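Local coordinates for protein diphosphomevalonate decarboxylase, putative (Trypanosoma brucei, PDB 2HKE) that probably catalyses the ATP-dependent decarboxylation of (R)-5-diphosphomevalonate to isopentenyl diphosphate, a precursor of isoprenoids and sterols, at residues A[18-23]-A[204-209]. The protein carries 1 engineered substitution. Numbering follows the deposited sequence.
Sequences KYWGKR and QQSLKT. With SO4 (sulfate ion), chain C.
Gln204 sets CG anti to its own carbonyl carbon, and a bend at chi2 (-49°) brings its amide to the backbone N and O of Lys22, its side chain crossing that of Lys22 at about a right angle, while Trp20, its CG anti to the backbone N (chi1 -165°), swings its indole out to Ser206. In this GHMP-kinase-like fold the contact joins the loop after strand 5-15 of the N-terminal domain to helix 199-209 of the C-terminal domain. The Gln204 amide grips Lys22 twice: OE1 takes the Lys22 N-H at 2.7 Å, almost straight at 176°, and NE2 gives a longer bond to Lys22 O at 3.1 Å. Two bonds to one residue fix the rotation of the amide. Beside them, Leu207 puts CD2 against Lys22 O, and Gly21 passes its CA 3.5 Å from Gln204 OE1. Trp20 NE1 donates a nearly straight hydrogen bond to Ser206 OG at 2.9 Å, the oxygen lying at the indole edge in the ring plane; Ser206 OG is also hydrogen-bonded to Thr258 OG1, and helix 237-256 packs on the indole. The Lys22 side chain runs on to a sulfate ion, probably from the crystallisation liquor, which Arg77 also binds. There Lys22 NZ donates hydrogen bonds to sulfate O1 and to Tyr19 OH. Tyr19 OH in turn donates to sulfate O4 at 2.6 Å.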
ATOM      1  N   LYS A  18      -5.918   8.611   3.361  1.00 18.11           N
ATOM      2  CA  LYS A  18      -5.564   8.502   1.953  1.00 19.04           C
ATOM      3  C   LYS A  18      -4.699   9.583   1.302  1.00 19.26           C
ATOM      4  O   LYS A  18      -4.908  10.769   1.511  1.00 19.03           O
ATOM      5  CB  LYS A  18      -6.844   8.378   1.157  1.00 19.79           C
ATOM      6  CG  LYS A  18      -7.786   7.249   1.638  1.00 19.15           C
ATOM      7  CD  LYS A  18      -7.129   5.902   1.419  1.00 16.97           C
ATOM      8  CE  LYS A  18      -8.071   4.736   1.699  1.00 20.13           C
ATOM      9  NZ  LYS A  18      -7.405   3.378   1.453  1.00 18.79           N
ATOM     10  N   TYR A  19      -3.783   9.129   0.447  1.00 18.54           N
ATOM     11  CA  TYR A  19      -3.092   9.970  -0.502  1.00 19.04           C
ATOM     12  C   TYR A  19      -3.979  10.047  -1.769  1.00 18.91           C
ATOM     13  O   TYR A  19      -4.239   9.052  -2.389  1.00 18.33           O
ATOM     14  CB  TYR A  19      -1.744   9.342  -0.829  1.00 18.64           C
ATOM     15  CG  TYR A  19      -1.039   9.787  -2.108  1.00 18.53           C
ATOM     16  CD1 TYR A  19      -0.898  11.136  -2.415  1.00 17.94           C
ATOM     17  CD2 TYR A  19      -0.460   8.849  -2.970  1.00 20.64           C
ATOM     18  CE1 TYR A  19      -0.249  11.533  -3.574  1.00 19.81           C
ATOM     19  CE2 TYR A  19       0.221   9.232  -4.106  1.00 17.75           C
ATOM     20  CZ  TYR A  19       0.301  10.553  -4.422  1.00 18.84           C
ATOM     21  OH  TYR A  19       0.988  10.926  -5.531  1.00 19.39           O
ATOM     22  N   TRP A  20      -4.443  11.248  -2.140  1.00 18.76           N
ATOM     23  CA  TRP A  20      -5.190  11.424  -3.351  1.00 19.15           C
ATOM     24  C   TRP A  20      -5.075  12.881  -3.733  1.00 19.90           C
ATOM     25  O   TRP A  20      -5.817  13.704  -3.260  1.00 20.02           O
ATOM     26  CB  TRP A  20      -6.645  10.992  -3.183  1.00 19.58           C
ATOM     27  CG  TRP A  20      -7.371  10.809  -4.486  1.00 19.41           C
ATOM     28  CD1 TRP A  20      -8.373  11.584  -4.984  1.00 20.91           C
ATOM     29  CD2 TRP A  20      -7.213   9.730  -5.372  1.00 18.09           C
ATOM     30  NE1 TRP A  20      -8.812  11.079  -6.197  1.00 21.22           N
ATOM     31  CE2 TRP A  20      -8.114   9.926  -6.443  1.00 20.58           C
ATOM     32  CE3 TRP A  20      -6.367   8.614  -5.402  1.00 19.84           C
ATOM     33  CZ2 TRP A  20      -8.179   9.057  -7.515  1.00 22.60           C
ATOM     34  CZ3 TRP A  20      -6.436   7.762  -6.506  1.00 19.14           C
ATOM     35  CH2 TRP A  20      -7.335   8.002  -7.539  1.00 22.34           C
ATOM     36  N   GLY A  21      -4.067  13.175  -4.547  1.00 18.82           N
ATOM     37  CA  GLY A  21      -3.785  14.493  -5.043  1.00 19.85           C
ATOM     38  C   GLY A  21      -2.366  14.982  -4.805  1.00 20.21           C
ATOM     39  O   GLY A  21      -1.858  14.934  -3.658  1.00 20.07           O
ATOM     40  N   LYS A  22      -1.750  15.501  -5.866  1.00 19.68           N
ATOM     41  CA  LYS A  22      -0.502  16.235  -5.775  1.00 20.09           C
ATOM     42  C   LYS A  22      -0.746  17.750  -5.813  1.00 21.36           C
ATOM     43  O   LYS A  22      -1.520  18.245  -6.656  1.00 19.29           O
ATOM     44  CB  LYS A  22       0.443  15.831  -6.898  1.00 20.21           C
ATOM     45  CG  LYS A  22       0.787  14.328  -6.893  1.00 21.37           C
ATOM     46  CD  LYS A  22       1.522  13.934  -8.146  1.00 19.97           C
ATOM     47  CE  LYS A  22       1.841  12.442  -8.321  1.00 21.62           C
ATOM     48  NZ  LYS A  22       0.644  11.627  -8.382  1.00 22.38           N
ATOM     49  N   ARG A  23      -0.081  18.465  -4.920  1.00 20.73           N
ATOM     50  CA  ARG A  23      -0.211  19.909  -4.851  1.00 21.39           C
ATOM     51  C   ARG A  23       0.535  20.665  -5.950  1.00 23.74           C
ATOM     52  O   ARG A  23       1.328  20.097  -6.717  1.00 22.47           O
ATOM     53  CB  ARG A  23       0.184  20.399  -3.460  1.00 21.85           C
ATOM     54  CG  ARG A  23       1.652  20.275  -3.121  1.00 21.10           C
ATOM     55  CD  ARG A  23       1.951  20.933  -1.776  1.00 22.65           C
ATOM     56  NE  ARG A  23       3.373  21.046  -1.454  1.00 22.78           N
ATOM     57  CZ  ARG A  23       4.057  20.203  -0.675  1.00 22.43           C
ATOM     58  NH1 ARG A  23       3.501  19.099  -0.218  1.00 21.68           N
ATOM     59  NH2 ARG A  23       5.337  20.425  -0.412  1.00 22.50           N
ATOM     60  N   GLN A 204      -5.410  13.785  -9.980  1.00 19.95           N
ATOM     61  CA  GLN A 204      -5.356  15.191 -10.391  1.00 21.11           C
ATOM     62  C   GLN A 204      -6.724  15.616 -10.997  1.00 21.32           C
ATOM     63  O   GLN A 204      -7.135  16.745 -10.846  1.00 21.58           O
ATOM     64  CB  GLN A 204      -4.227  15.433 -11.372  1.00 20.83           C
ATOM     65  CG  GLN A 204      -2.826  15.168 -10.749  1.00 22.66           C
ATOM     66  CD  GLN A 204      -2.644  15.873  -9.397  1.00 23.05           C
ATOM     67  OE1 GLN A 204      -2.880  15.283  -8.338  1.00 22.48           O
ATOM     68  NE2 GLN A 204      -2.311  17.155  -9.428  1.00 25.41           N
ATOM     69  N   GLN A 205      -7.416  14.702 -11.640  1.00 22.51           N
ATOM     70  CA  GLN A 205      -8.751  15.028 -12.146  1.00 22.23           C
ATOM     71  C   GLN A 205      -9.682  15.321 -10.979  1.00 21.92           C
ATOM     72  O   GLN A 205     -10.462  16.260 -11.001  1.00 20.84           O
ATOM     73  CB  GLN A 205      -9.251  13.901 -13.039  1.00 24.23           C
ATOM     74  CG  GLN A 205     -10.399  14.303 -13.962  1.00 26.67           C
ATOM     75  CD  GLN A 205     -10.037  15.355 -15.023  1.00 33.29           C
ATOM     76  OE1 GLN A 205      -8.848  15.638 -15.287  1.00 36.83           O
ATOM     77  NE2 GLN A 205     -11.082  15.940 -15.652  1.00 33.82           N
ATOM     78  N   SER A 206      -9.574  14.541  -9.899  1.00 21.53           N
ATOM     79  CA  SER A 206     -10.337  14.837  -8.664  1.00 21.04           C
ATOM     80  C   SER A 206      -9.983  16.183  -8.093  1.00 21.29           C
ATOM     81  O   SER A 206     -10.825  16.916  -7.691  1.00 21.12           O
ATOM     82  CB  SER A 206     -10.114  13.752  -7.588  1.00 20.94           C
ATOM     83  OG  SER A 206     -10.580  12.494  -8.009  1.00 19.99           O
ATOM     84  N   LEU A 207      -8.708  16.521  -8.051  1.00 23.28           N
ATOM     85  CA  LEU A 207      -8.298  17.757  -7.481  1.00 24.37           C
ATOM     86  C   LEU A 207      -8.855  18.899  -8.284  1.00 25.31           C
ATOM     87  O   LEU A 207      -9.238  19.898  -7.697  1.00 25.94           O
ATOM     88  CB  LEU A 207      -6.775  17.856  -7.417  1.00 24.02           C
ATOM     89  CG  LEU A 207      -6.156  18.987  -6.634  1.00 24.61           C
ATOM     90  CD1 LEU A 207      -6.627  19.080  -5.167  1.00 22.82           C
ATOM     91  CD2 LEU A 207      -4.601  18.724  -6.690  1.00 25.39           C
ATOM     92  N   LYS A 208      -8.901  18.734  -9.608  1.00 26.45           N
ATOM     93  CA  LYS A 208      -9.434  19.756 -10.519  1.00 27.29           C
ATOM     94  C   LYS A 208     -10.963  19.925 -10.430  1.00 27.93           C
ATOM     95  O   LYS A 208     -11.461  21.037 -10.585  1.00 28.45           O
ATOM     96  CB  LYS A 208      -9.067  19.388 -11.955  1.00 28.33           C
ATOM     97  CG  LYS A 208      -9.291  20.473 -13.016  1.00 29.25           C
ATOM     98  CD  LYS A 208      -9.136  19.884 -14.398  1.00 31.63           C
ATOM     99  CE  LYS A 208      -9.201  20.955 -15.506  1.00 35.80           C
ATOM    100  NZ  LYS A 208      -8.936  20.342 -16.862  1.00 40.05           N
ATOM    101  N   THR A 209     -11.695  18.832 -10.232  1.00 26.44           N
ATOM    102  CA  THR A 209     -13.134  18.809 -10.463  1.00 26.19           C
ATOM    103  C   THR A 209     -14.042  18.390  -9.313  1.00 27.04           C
ATOM    104  O   THR A 209     -15.220  18.788  -9.288  1.00 25.77           O
ATOM    105  CB  THR A 209     -13.461  17.932 -11.691  1.00 26.67           C
ATOM    106  OG1 THR A 209     -13.174  16.549 -11.403  1.00 24.23           O
ATOM    107  CG2 THR A 209     -12.625  18.405 -12.925  1.00 25.95           C
TER
HETATM  108  S   SO4 C 381       1.800   8.322  -7.876  1.00 23.93           S
HETATM  109  O1  SO4 C 381       1.399   9.227  -8.936  1.00 24.28           O
HETATM  110  O2  SO4 C 381       0.641   7.636  -7.353  1.00 24.08           O
HETATM  111  O3  SO4 C 381       2.730   7.324  -8.392  1.00 22.99           O
HETATM  112  O4  SO4 C 381       2.412   9.082  -6.784  1.00 23.69           O